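Local coordinates for protein heme oxygenase 1 (Synechocystis sp., PDB 1WE1) that binds heme and probably catalyses its oxygen-dependent opening to biliverdin IXalpha, carbon monoxide and ferrous iron, at residues 39-44 and 95-100; 55-60 and 68-73; 83-86 and 91-94; 141-146 and 151-156. One frame throughout, in Å; residues are numbered along the deposited sequence.

Contact 1: 39-44 and 95-100; sequences YRKLVG and EVKISA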
loop_
_atom_site.group_PDB
_atom_site.type_symbol
_atom_site.label_atom_id
_atom_site.label_comp_id
_atom_site.label_asym_id
_atom_site.label_seq_id
_atom_site.Cartn_x
_atom_site.Cartn_y
_atom_site.Cartn_z
ATOM N N TYR A 39 10.387 -3.623 -9.232
ATOM C CA TYR A 39 9.421 -2.645 -8.729
ATOM C C TYR A 39 8.135 -2.665 -9.542
ATOM O O TYR A 39 7.071 -2.303 -9.068
ATOM C CB TYR A 39 10.043 -1.244 -8.761
ATOM C CG TYR A 39 9.089 -0.107 -8.447
ATOM C CD1 TYR A 39 8.300 0.466 -9.445
ATOM C CD2 TYR A 39 8.963 0.385 -7.142
ATOM C CE1 TYR A 39 7.405 1.498 -9.152
ATOM C CE2 TYR A 39 8.073 1.415 -6.839
ATOM C CZ TYR A 39 7.300 1.965 -7.844
ATOM O OH TYR A 39 6.421 2.973 -7.543
ATOM N N ARG A 40 8.250 -3.097 -10.782
ATOM C CA ARG A 40 7.123 -3.174 -11.699
ATOM C C ARG A 40 6.154 -4.270 -11.231
ATOM O O ARG A 40 4.937 -4.168 -11.398
ATOM C CB ARG A 40 7.676 -3.499 -13.098
ATOM C CG ARG A 40 6.695 -3.380 -14.227
ATOM C CD ARG A 40 7.382 -3.412 -15.580
ATOM N NE ARG A 40 7.953 -4.705 -15.933
ATOM C CZ ARG A 40 8.127 -5.099 -17.195
ATOM N NH1 ARG A 40 7.768 -4.295 -18.189
ATOM N NH2 ARG A 40 8.656 -6.286 -17.473
ATOM N N LYS A 41 6.712 -5.323 -10.642
ATOM C CA LYS A 41 5.913 -6.434 -10.161
ATOM C C LYS A 41 5.184 -6.066 -8.873
ATOM O O LYS A 41 4.096 -6.580 -8.588
ATOM C CB LYS A 41 6.802 -7.666 -9.963
ATOM C CG LYS A 41 7.458 -8.131 -11.264
ATOM C CD LYS A 41 8.032 -9.550 -11.187
ATOM C CE LYS A 41 8.435 -10.033 -12.586
ATOM N NZ LYS A 41 8.652 -11.509 -12.703
ATOM N N LEU A 42 5.785 -5.165 -8.102
ATOM C CA LEU A 42 5.181 -4.702 -6.865
ATOM C C LEU A 42 3.934 -3.911 -7.235
ATOM O O LEU A 42 2.871 -4.086 -6.641
ATOM C CB LEU A 42 6.151 -3.807 -6.107
ATOM C CG LEU A 42 5.675 -3.382 -4.720
ATOM C CD1 LEU A 42 5.562 -4.618 -3.846
ATOM C CD2 LEU A 42 6.656 -2.381 -4.117
ATOM N N VAL A 43 4.075 -3.050 -8.236
ATOM C CA VAL A 43 2.965 -2.235 -8.712
ATOM C C VAL A 43 1.828 -3.124 -9.184
ATOM O O VAL A 43 0.663 -2.830 -8.936
ATOM C CB VAL A 43 3.421 -1.321 -9.869
ATOM C CG1 VAL A 43 2.223 -0.570 -10.474
ATOM C CG2 VAL A 43 4.468 -0.330 -9.353
ATOM N N GLY A 44 2.170 -4.207 -9.873
ATOM C CA GLY A 44 1.155 -5.132 -10.344
ATOM C C GLY A 44 0.408 -5.710 -9.152
ATOM O O GLY A 44 -0.822 -5.774 -9.154
ATOM N N GLU A 95 0.073 -8.223 -19.714
ATOM C CA GLU A 95 1.377 -8.536 -19.127
ATOM C C GLU A 95 1.412 -8.560 -17.600
ATOM O O GLU A 95 2.253 -9.240 -17.000
ATOM C CB GLU A 95 2.430 -7.539 -19.618
ATOM C CG GLU A 95 3.332 -8.061 -20.722
ATOM C CD GLU A 95 2.577 -8.365 -22.001
ATOM O OE1 GLU A 95 1.984 -7.428 -22.581
ATOM O OE2 GLU A 95 2.575 -9.541 -22.428
ATOM N N VAL A 96 0.511 -7.806 -16.975
ATOM C CA VAL A 96 0.484 -7.729 -15.526
ATOM C C VAL A 96 0.050 -9.042 -14.897
ATOM O O VAL A 96 -0.851 -9.711 -15.398
ATOM C CB VAL A 96 -0.448 -6.582 -15.032
ATOM C CG1 VAL A 96 -1.920 -6.968 -15.202
ATOM C CG2 VAL A 96 -0.122 -6.245 -13.578
ATOM N N LYS A 97 0.713 -9.416 -13.809
ATOM C CA LYS A 97 0.375 -10.647 -13.108
ATOM C C LYS A 97 0.448 -10.433 -11.590
ATOM O O LYS A 97 1.006 -9.444 -11.100
ATOM C CB LYS A 97 1.316 -11.786 -13.522
ATOM C CG LYS A 97 2.634 -11.790 -12.780
ATOM C CD LYS A 97 3.499 -10.605 -13.166
ATOM C CE LYS A 97 4.516 -10.261 -12.069
ATOM N NZ LYS A 97 5.431 -11.386 -11.708
ATOM N N ILE A 98 -0.120 -11.368 -10.845
ATOM C CA ILE A 98 -0.118 -11.268 -9.399
ATOM C C ILE A 98 0.712 -12.416 -8.832
ATOM O O ILE A 98 0.632 -13.533 -9.326
ATOM C CB ILE A 98 -1.591 -11.309 -8.863
ATOM C CG1 ILE A 98 -1.624 -11.029 -7.362
ATOM C CG2 ILE A 98 -2.236 -12.662 -9.180
ATOM C CD1 ILE A 98 -3.041 -10.963 -6.820
ATOM N N SER A 99 1.528 -12.140 -7.819
ATOM C CA SER A 99 2.345 -13.186 -7.203
ATOM C C SER A 99 1.553 -13.931 -6.113
ATOM O O SER A 99 0.448 -13.518 -5.738
ATOM C CB SER A 99 3.589 -12.578 -6.572
ATOM O OG SER A 99 3.238 -11.925 -5.371
ATOM N N ALA A 100 2.121 -15.018 -5.592
ATOM C CA ALA A 100 1.445 -15.786 -4.547
ATOM C C ALA A 100 1.184 -14.927 -3.309
ATOM O O ALA A 100 0.092 -14.962 -2.763
ATOM C CB ALA A 100 2.262 -17.025 -4.166
#
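K97, K41 and G44 bury most of the surface where helix 36-59 of the all-helical heme oxygenase fold meets the linker between helices 92-95 and 100-115. The K41 chain runs extended from the helix, and bends of K97 at chi2 (-68°) and chi4 (58°) lay its chain obliquely across K41, so that the contact is made between methylenes and an amino end. K97 CE lies 3.7 Å from K41 CG, and K97 NZ comes within 3.2 Å of K41 CD. The two ammonium groups are also close, K41 NZ lying 3.4 Å from K97 NZ; both are donors, so this approach is probably repulsive and the aliphatic parts supply the packing. Cutting K41 back to an alanine here would remove those methylenes and would probably leave the amino end of K97 free to turn. One helical turn on, G44 lets the linker come in close. Its CA touches V96 CG2 at 3.7 Å, and a beta carbon at this position would point into the linker, tightly against both V96 CG2 and the K97 carbonyl oxygen. V96 and I98 both pack on F48 of the same helix, and N45 OD1 accepts a hydrogen bond from S99 N. S99 is the N-cap of helix 100-115: its OG caps G102 N and is also hydrogen-bonded to E205 OE2.

Contact 2: 55-60 and 68-73; sequences EEMAKF and HIYFPE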
loop_
_atom_site.group_PDB
_atom_site.type_symbol
_atom_site.label_atom_id
_atom_site.label_comp_id
_atom_site.label_asym_id
_atom_site.label_seq_id
_atom_site.Cartn_x
_atom_site.Cartn_y
_atom_site.Cartn_z
ATOM N N GLU A 55 -13.235 -2.070 -4.149
ATOM C CA GLU A 55 -14.507 -2.622 -4.591
ATOM C C GLU A 55 -15.370 -2.953 -3.352
ATOM O O GLU A 55 -16.528 -2.544 -3.261
ATOM C CB GLU A 55 -14.263 -3.889 -5.409
ATOM C CG GLU A 55 -15.497 -4.524 -6.006
ATOM C CD GLU A 55 -15.148 -5.707 -6.902
ATOM O OE1 GLU A 55 -15.387 -6.870 -6.498
ATOM O OE2 GLU A 55 -14.621 -5.466 -8.014
ATOM N N GLU A 56 -14.788 -3.687 -2.402
ATOM C CA GLU A 56 -15.486 -4.077 -1.178
ATOM C C GLU A 56 -15.871 -2.851 -0.349
ATOM O O GLU A 56 -16.965 -2.781 0.202
ATOM C CB GLU A 56 -14.613 -5.016 -0.332
ATOM C CG GLU A 56 -14.263 -6.361 -0.984
ATOM C CD GLU A 56 -15.459 -7.290 -1.141
ATOM O OE1 GLU A 56 -16.569 -6.911 -0.714
ATOM O OE2 GLU A 56 -15.294 -8.403 -1.691
ATOM N N MET A 57 -14.972 -1.883 -0.263
ATOM C CA MET A 57 -15.253 -0.685 0.508
ATOM C C MET A 57 -16.467 0.075 -0.047
ATOM O O MET A 57 -17.222 0.689 0.710
ATOM C CB MET A 57 -14.030 0.224 0.516
ATOM C CG MET A 57 -13.995 1.189 1.682
ATOM S SD MET A 57 -13.743 0.303 3.225
ATOM C CE MET A 57 -12.026 -0.148 3.028
ATOM N N ALA A 58 -16.655 0.027 -1.365
ATOM C CA ALA A 58 -17.773 0.715 -2.005
ATOM C C ALA A 58 -19.097 0.048 -1.660
ATOM O O ALA A 58 -20.138 0.709 -1.636
ATOM C CB ALA A 58 -17.579 0.757 -3.517
ATOM N N LYS A 59 -19.066 -1.258 -1.402
ATOM C CA LYS A 59 -20.283 -1.976 -1.021
ATOM C C LYS A 59 -20.721 -1.509 0.362
ATOM O O LYS A 59 -21.904 -1.529 0.689
ATOM C CB LYS A 59 -20.054 -3.484 -0.938
ATOM C CG LYS A 59 -19.854 -4.191 -2.251
ATOM C CD LYS A 59 -20.208 -5.671 -2.098
ATOM C CE LYS A 59 -19.521 -6.307 -0.886
ATOM N NZ LYS A 59 -19.898 -7.739 -0.703
ATOM N N PHE A 60 -19.755 -1.102 1.177
ATOM C CA PHE A 60 -20.052 -0.654 2.528
ATOM C C PHE A 60 -19.988 0.857 2.670
ATOM O O PHE A 60 -19.677 1.362 3.743
ATOM C CB PHE A 60 -19.089 -1.309 3.534
ATOM C CG PHE A 60 -19.117 -2.811 3.510
ATOM C CD1 PHE A 60 -18.254 -3.524 2.685
ATOM C CD2 PHE A 60 -20.040 -3.515 4.272
ATOM C CE1 PHE A 60 -18.311 -4.918 2.614
ATOM C CE2 PHE A 60 -20.106 -4.906 4.208
ATOM C CZ PHE A 60 -19.238 -5.609 3.373
ATOM N N HIS A 68 -17.728 5.625 7.802
ATOM C CA HIS A 68 -16.961 6.677 8.459
ATOM C C HIS A 68 -15.581 6.866 7.837
ATOM O O HIS A 68 -15.038 7.972 7.842
ATOM C CB HIS A 68 -16.804 6.363 9.954
ATOM C CG HIS A 68 -18.072 6.487 10.746
ATOM N ND1 HIS A 68 -19.247 5.862 10.382
ATOM C CD2 HIS A 68 -18.341 7.146 11.898
ATOM C CE1 HIS A 68 -20.182 6.129 11.277
ATOM N NE2 HIS A 68 -19.657 6.906 12.206
ATOM N N ILE A 69 -15.008 5.789 7.310
ATOM C CA ILE A 69 -13.688 5.875 6.698
ATOM C C ILE A 69 -13.773 5.675 5.185
ATOM O O ILE A 69 -12.810 5.263 4.535
ATOM C CB ILE A 69 -12.728 4.838 7.308
ATOM C CG1 ILE A 69 -13.221 3.422 7.021
ATOM C CG2 ILE A 69 -12.641 5.049 8.803
ATOM C CD1 ILE A 69 -12.244 2.334 7.452
ATOM N N TYR A 70 -14.940 5.976 4.631
ATOM C CA TYR A 70 -15.155 5.836 3.205
ATOM C C TYR A 70 -14.861 7.152 2.492
ATOM O O TYR A 70 -15.727 8.023 2.389
ATOM C CB TYR A 70 -16.595 5.404 2.926
ATOM C CG TYR A 70 -16.894 5.250 1.454
ATOM C CD1 TYR A 70 -16.350 4.193 0.717
ATOM C CD2 TYR A 70 -17.693 6.180 0.785
ATOM C CE1 TYR A 70 -16.594 4.068 -0.655
ATOM C CE2 TYR A 70 -17.940 6.065 -0.583
ATOM C CZ TYR A 70 -17.387 5.009 -1.295
ATOM O OH TYR A 70 -17.617 4.908 -2.646
ATOM N N PHE A 71 -13.631 7.282 2.004
ATOM C CA PHE A 71 -13.175 8.471 1.295
ATOM C C PHE A 71 -12.694 8.089 -0.102
ATOM O O PHE A 71 -11.497 7.919 -0.327
ATOM C CB PHE A 71 -12.017 9.121 2.052
ATOM C CG PHE A 71 -12.362 9.549 3.445
ATOM C CD1 PHE A 71 -13.106 10.704 3.669
ATOM C CD2 PHE A 71 -11.923 8.808 4.541
ATOM C CE1 PHE A 71 -13.407 11.117 4.968
ATOM C CE2 PHE A 71 -12.217 9.213 5.841
ATOM C CZ PHE A 71 -12.959 10.367 6.057
ATOM N N PRO A 72 -13.625 7.960 -1.061
ATOM C CA PRO A 72 -13.283 7.598 -2.443
ATOM C C PRO A 72 -12.191 8.482 -3.047
ATOM O O PRO A 72 -11.719 8.237 -4.158
ATOM C CB PRO A 72 -14.621 7.724 -3.175
ATOM C CG PRO A 72 -15.368 8.753 -2.365
ATOM C CD PRO A 72 -15.047 8.336 -0.953
ATOM N N GLU A 73 -11.796 9.509 -2.304
ATOM C CA GLU A 73 -10.752 10.416 -2.751
ATOM C C GLU A 73 -9.399 9.742 -2.571
ATOM O O GLU A 73 -8.390 10.204 -3.101
ATOM C CB GLU A 73 -10.784 11.712 -1.934
ATOM C CG GLU A 73 -12.157 12.354 -1.877
ATOM C CD GLU A 73 -12.963 11.920 -0.664
ATOM O OE1 GLU A 73 -12.670 12.424 0.441
ATOM O OE2 GLU A 73 -13.880 11.080 -0.810
#
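Y70 leans on M57 and A58, joining the loop 68-73 to the C-terminal turn of helix 36-59 in the heme oxygenase fold. Ahead of it in the loop, H68 touches L178 and P179, while I69 packs on V121 and S124 of helix 120-146, the helix that carries the heme-binding Y125. Y70 then directs its ring at the end of helix 36-59. With CG anti to the backbone N (chi1 179°), the ring passes alongside the bent M57 chain, which runs the opposite way. M57 CG sits in the ring plane at its edge, 3.9 Å from Y70 CD1. The same CD1 is 3.6 Å from M57 O, and Y70 CE1 reaches A58 CA at 3.8 Å. F71 turns away from the helix, and its ring meets F167 edge-to-face; P72 CD lies over one face of the Y70 ring, and E73 also touches F167. A leucine in place of Y70 would probably lose the ring edge that reaches A58 CA and open a gap beside the M57 carbonyl. The touching atoms are aromatic CH groups, aliphatic carbons and one carbonyl oxygen, so between these two segments the fit probably rests on shape and van der Waals contact.

Contact 3: 83-86 and 91-94; sequences DLQF and NWRQ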
loop_
_atom_site.group_PDB
_atom_site.type_symbol
_atom_site.label_atom_id
_atom_site.label_comp_id
_atom_site.label_asym_id
_atom_site.label_seq_id
_atom_site.Cartn_x
_atom_site.Cartn_y
_atom_site.Cartn_z
ATOM N N ASP A 83 0.233 3.702 -13.766
ATOM C CA ASP A 83 1.612 3.281 -13.593
ATOM C C ASP A 83 1.934 1.992 -14.356
ATOM O O ASP A 83 3.029 1.846 -14.872
ATOM C CB ASP A 83 1.926 3.119 -12.102
ATOM C CG ASP A 83 2.085 4.460 -11.387
ATOM O OD1 ASP A 83 2.315 4.460 -10.155
ATOM O OD2 ASP A 83 1.990 5.517 -12.051
ATOM N N LEU A 84 0.987 1.061 -14.424
ATOM C CA LEU A 84 1.203 -0.191 -15.147
ATOM C C LEU A 84 1.386 0.124 -16.634
ATOM O O LEU A 84 2.214 -0.482 -17.327
ATOM C CB LEU A 84 0.008 -1.145 -14.946
ATOM C CG LEU A 84 -0.133 -1.744 -13.531
ATOM C CD1 LEU A 84 -1.550 -2.273 -13.274
ATOM C CD2 LEU A 84 0.907 -2.844 -13.360
ATOM N N GLN A 85 0.594 1.075 -17.111
ATOM C CA GLN A 85 0.658 1.508 -18.497
ATOM C C GLN A 85 2.083 1.972 -18.796
ATOM O O GLN A 85 2.658 1.628 -19.826
ATOM C CB GLN A 85 -0.317 2.667 -18.718
ATOM C CG GLN A 85 -0.181 3.358 -20.066
ATOM C CD GLN A 85 -1.160 2.837 -21.089
ATOM O OE1 GLN A 85 -1.042 1.711 -21.564
ATOM N NE2 GLN A 85 -2.144 3.659 -21.432
ATOM N N PHE A 86 2.644 2.751 -17.879
ATOM C CA PHE A 86 3.989 3.278 -18.020
ATOM C C PHE A 86 5.090 2.203 -17.950
ATOM O O PHE A 86 6.022 2.205 -18.762
ATOM C CB PHE A 86 4.235 4.345 -16.947
ATOM C CG PHE A 86 5.650 4.846 -16.910
ATOM C CD1 PHE A 86 6.094 5.786 -17.839
ATOM C CD2 PHE A 86 6.557 4.326 -15.994
ATOM C CE1 PHE A 86 7.430 6.201 -17.862
ATOM C CE2 PHE A 86 7.889 4.730 -16.004
ATOM C CZ PHE A 86 8.329 5.672 -16.946
ATOM N N ASN A 91 -0.114 -2.866 -23.778
ATOM C CA ASN A 91 -0.662 -4.196 -23.585
ATOM C C ASN A 91 -0.584 -4.630 -22.115
ATOM O O ASN A 91 -0.606 -5.837 -21.832
ATOM C CB ASN A 91 0.081 -5.232 -24.448
ATOM C CG ASN A 91 0.069 -4.899 -25.933
ATOM O OD1 ASN A 91 -0.905 -4.368 -26.466
ATOM N ND2 ASN A 91 1.153 -5.237 -26.613
ATOM N N TRP A 92 -0.516 -3.675 -21.183
ATOM C CA TRP A 92 -0.397 -4.033 -19.767
ATOM C C TRP A 92 -1.454 -4.976 -19.204
ATOM O O TRP A 92 -1.132 -5.793 -18.348
ATOM C CB TRP A 92 -0.296 -2.792 -18.858
ATOM C CG TRP A 92 -1.557 -1.967 -18.700
ATOM C CD1 TRP A 92 -1.950 -0.915 -19.477
ATOM C CD2 TRP A 92 -2.571 -2.126 -17.696
ATOM N NE1 TRP A 92 -3.144 -0.405 -19.020
ATOM C CE2 TRP A 92 -3.550 -1.128 -17.929
ATOM C CE3 TRP A 92 -2.751 -3.016 -16.623
ATOM C CZ2 TRP A 92 -4.699 -0.991 -17.127
ATOM C CZ3 TRP A 92 -3.901 -2.879 -15.822
ATOM C CH2 TRP A 92 -4.857 -1.873 -16.084
ATOM N N ARG A 93 -2.701 -4.881 -19.667
ATOM C CA ARG A 93 -3.748 -5.774 -19.159
ATOM C C ARG A 93 -3.295 -7.215 -19.365
ATOM O O ARG A 93 -3.622 -8.101 -18.575
ATOM C CB ARG A 93 -5.072 -5.581 -19.913
ATOM C CG ARG A 93 -6.125 -4.648 -19.296
ATOM C CD ARG A 93 -5.661 -3.207 -19.220
ATOM N NE ARG A 93 -6.742 -2.204 -19.243
ATOM C CZ ARG A 93 -7.738 -2.110 -18.360
ATOM N NH1 ARG A 93 -7.843 -2.960 -17.351
ATOM N NH2 ARG A 93 -8.613 -1.131 -18.462
ATOM N N GLN A 94 -2.522 -7.437 -20.426
ATOM C CA GLN A 94 -2.058 -8.776 -20.772
ATOM C C GLN A 94 -0.726 -9.187 -20.158
ATOM O O GLN A 94 -0.425 -10.371 -20.088
ATOM C CB GLN A 94 -1.964 -8.917 -22.295
ATOM C CG GLN A 94 -3.038 -8.168 -23.093
ATOM C CD GLN A 94 -2.912 -8.382 -24.605
ATOM O OE1 GLN A 94 -3.422 -7.589 -25.400
ATOM N NE2 GLN A 94 -2.240 -9.462 -25.002
#
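A 2.9 Å hydrogen bond from Q94 N to N91 O closes the short turn that presents W92 to L84 and Q85 of helix 77-88. The indole is placed by a first torsion of 71°, which sets CG between the backbone N and the carbonyl carbon and turns a ring face to the helix. L84 CB sits over that face near its rim, 3.7 Å from W92 CE3, and L84 CD1 continues past the six-membered ring to within 3.5 Å of W92 CZ3. Q85 N lies over the same face. The Q85 side chain bends so that OE1 comes 3.5 Å from W92 CD1, only slightly above the indole plane and outside the ring, with the amide and ring planes 86° apart. R93 folds back across the face opposite L84 CB, so the indole is layered between the helix and its own neighbour in sequence. L84 also touches V43 and Y47 of helix 36-59, and V96 of the following linker. D83 sends its carboxylate the other way: OD2 accepts from A154 N and OD1 from F155 N. Helix 77-88 thus lies between the loop after helix 120-146 and the short helix 92-95, with helix 36-59 packed alongside.

Contact 4: 141-146 and 151-156; sequences IAQNAM and GGTAFY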
loop_
_atom_site.group_PDB
_atom_site.type_symbol
_atom_site.label_atom_id
_atom_site.label_comp_id
_atom_site.label_asym_id
_atom_site.label_seq_id
_atom_site.Cartn_x
_atom_site.Cartn_y
_atom_site.Cartn_z
ATOM N N ILE A 141 12.493 9.305 -4.089
ATOM C CA ILE A 141 13.456 8.214 -4.142
ATOM C C ILE A 141 13.278 7.364 -5.402
ATOM O O ILE A 141 14.253 6.954 -6.015
ATOM C CB ILE A 141 13.343 7.299 -2.906
ATOM C CG1 ILE A 141 13.882 8.036 -1.674
ATOM C CG2 ILE A 141 14.107 5.999 -3.154
ATOM C CD1 ILE A 141 13.798 7.255 -0.390
ATOM N N ALA A 142 12.029 7.106 -5.773
ATOM C CA ALA A 142 11.724 6.319 -6.954
ATOM C C ALA A 142 12.149 7.103 -8.187
ATOM O O ALA A 142 12.920 6.609 -9.017
ATOM C CB ALA A 142 10.243 6.028 -7.007
ATOM N N GLN A 143 11.632 8.323 -8.300
ATOM C CA GLN A 143 11.948 9.220 -9.409
ATOM C C GLN A 143 13.460 9.394 -9.622
ATOM O O GLN A 143 13.926 9.482 -10.755
ATOM C CB GLN A 143 11.329 10.595 -9.165
ATOM C CG GLN A 143 9.860 10.705 -9.527
ATOM C CD GLN A 143 9.261 12.068 -9.153
ATOM O OE1 GLN A 143 8.178 12.437 -9.622
ATOM N NE2 GLN A 143 9.965 12.811 -8.296
ATOM N N ASN A 144 14.222 9.450 -8.535
ATOM C CA ASN A 144 15.662 9.617 -8.657
ATOM C C ASN A 144 16.386 8.330 -9.043
ATOM O O ASN A 144 17.266 8.338 -9.909
ATOM C CB ASN A 144 16.263 10.170 -7.356
ATOM C CG ASN A 144 16.090 11.685 -7.225
ATOM O OD1 ASN A 144 16.168 12.422 -8.219
ATOM N ND2 ASN A 144 15.874 12.156 -5.998
ATOM N N ALA A 145 15.997 7.228 -8.412
ATOM C CA ALA A 145 16.627 5.945 -8.664
ATOM C C ALA A 145 16.282 5.295 -10.004
ATOM O O ALA A 145 16.943 4.346 -10.414
ATOM C CB ALA A 145 16.299 5.003 -7.534
ATOM N N MET A 146 15.265 5.804 -10.689
ATOM C CA MET A 146 14.852 5.230 -11.968
ATOM C C MET A 146 14.693 6.271 -13.081
ATOM O O MET A 146 14.438 5.926 -14.236
ATOM C CB MET A 146 13.530 4.465 -11.795
ATOM C CG MET A 146 13.644 3.133 -11.065
ATOM S SD MET A 146 12.032 2.381 -10.653
ATOM C CE MET A 146 11.382 2.130 -12.247
ATOM N N GLY A 151 5.781 10.463 -15.059
ATOM C CA GLY A 151 5.164 9.188 -15.367
ATOM C C GLY A 151 5.826 8.109 -14.530
ATOM O O GLY A 151 7.038 8.149 -14.294
ATOM N N GLY A 152 5.035 7.150 -14.063
ATOM C CA GLY A 152 5.590 6.081 -13.256
ATOM C C GLY A 152 5.411 6.277 -11.763
ATOM O O GLY A 152 5.760 5.395 -10.978
ATOM N N THR A 153 4.869 7.423 -11.360
ATOM C CA THR A 153 4.659 7.695 -9.943
ATOM C C THR A 153 3.274 8.252 -9.631
ATOM O O THR A 153 3.079 8.907 -8.622
ATOM C CB THR A 153 5.714 8.681 -9.398
ATOM O OG1 THR A 153 5.689 9.886 -10.173
ATOM C CG2 THR A 153 7.104 8.069 -9.470
ATOM N N ALA A 154 2.306 7.983 -10.494
ATOM C CA ALA A 154 0.953 8.473 -10.279
ATOM C C ALA A 154 0.357 7.967 -8.952
ATOM O O ALA A 154 -0.568 8.574 -8.399
ATOM C CB ALA A 154 0.073 8.054 -11.450
ATOM N N PHE A 155 0.906 6.862 -8.450
ATOM C CA PHE A 155 0.454 6.229 -7.211
ATOM C C PHE A 155 0.695 7.046 -5.946
ATOM O O PHE A 155 -0.064 6.952 -4.990
ATOM C CB PHE A 155 1.123 4.861 -7.059
ATOM C CG PHE A 155 0.822 4.172 -5.754
ATOM C CD1 PHE A 155 1.831 3.935 -4.830
ATOM C CD2 PHE A 155 -0.472 3.735 -5.459
ATOM C CE1 PHE A 155 1.557 3.272 -3.636
ATOM C CE2 PHE A 155 -0.757 3.070 -4.266
ATOM C CZ PHE A 155 0.255 2.837 -3.355
ATOM N N TYR A 156 1.753 7.841 -5.939
ATOM C CA TYR A 156 2.093 8.661 -4.783
ATOM C C TYR A 156 1.408 10.045 -4.833
ATOM O O TYR A 156 1.547 10.859 -3.917
ATOM C CB TYR A 156 3.617 8.826 -4.731
ATOM C CG TYR A 156 4.375 7.515 -4.713
ATOM C CD1 TYR A 156 4.431 6.733 -3.553
ATOM C CD2 TYR A 156 5.028 7.047 -5.854
ATOM C CE1 TYR A 156 5.116 5.518 -3.530
ATOM C CE2 TYR A 156 5.721 5.829 -5.845
ATOM C CZ TYR A 156 5.759 5.070 -4.683
ATOM O OH TYR A 156 6.415 3.858 -4.669
#
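T153 lies against A142 and Q143, folding the loop that leaves helix 120-146 of the all-helical heme oxygenase fold back onto the last turns of that helix, away from the annotated heme-binding residues. Q143 has CG anti to its carbonyl carbon, chi1 -81°, and its chain runs straight on from there, which carries the amide toward the loop. T153 crosses it at about a right angle. At a chi1 of 56°, the threonine puts OG1 between its backbone N and carbonyl carbon and leaves CG2 beside the N, so that methyl and hydroxyl both confront the helix. The methyl does the packing: T153 CG2 is 3.8 Å from Q143 CG and, more loosely, 4.5 Å from A142 CB. The two polar ends merely approach one another, Q143 OE1 standing 3.6 Å from T153 OG1. On the loop side, T153 CB lies in the plane of the Y156 ring at its edge, F155 CD1 lies over one face of that ring, and Y156 N donates to T153 O at 3.2 Å. Ahead of T153, G151 and G152 take backbone angles with positive phi at which a beta carbon would jam against the preceding carbonyl oxygen. Beyond the pair, G152 O bonds to Y87 OH of helix 77-88 and Y156 OH pairs with Y39 OH of helix 36-59, while I141 packs on helix 24-30.

After three short N-terminal helices the chain enters helix 36-59, whose beginning serves contact 1 and whose end serves contact 2. Contact 2 closes first, tying that end to the loop before helix 77-88. Contact 3 follows in series, bringing helix 92-95 back onto helix 77-88. Only then does contact 1 close, tying helix 36-59 to the linker before helix 100-115, so both earlier loops nest within its span of fifty residues. Contact 4 comes later, in series, tying helix 120-146 to the loop after it; none of the four cross. Contacts 1 and 3 share packing through L84 CD2, and contact 4 touches both. Contact 2 stands apart, its centre about 24 Å from that of contact 1.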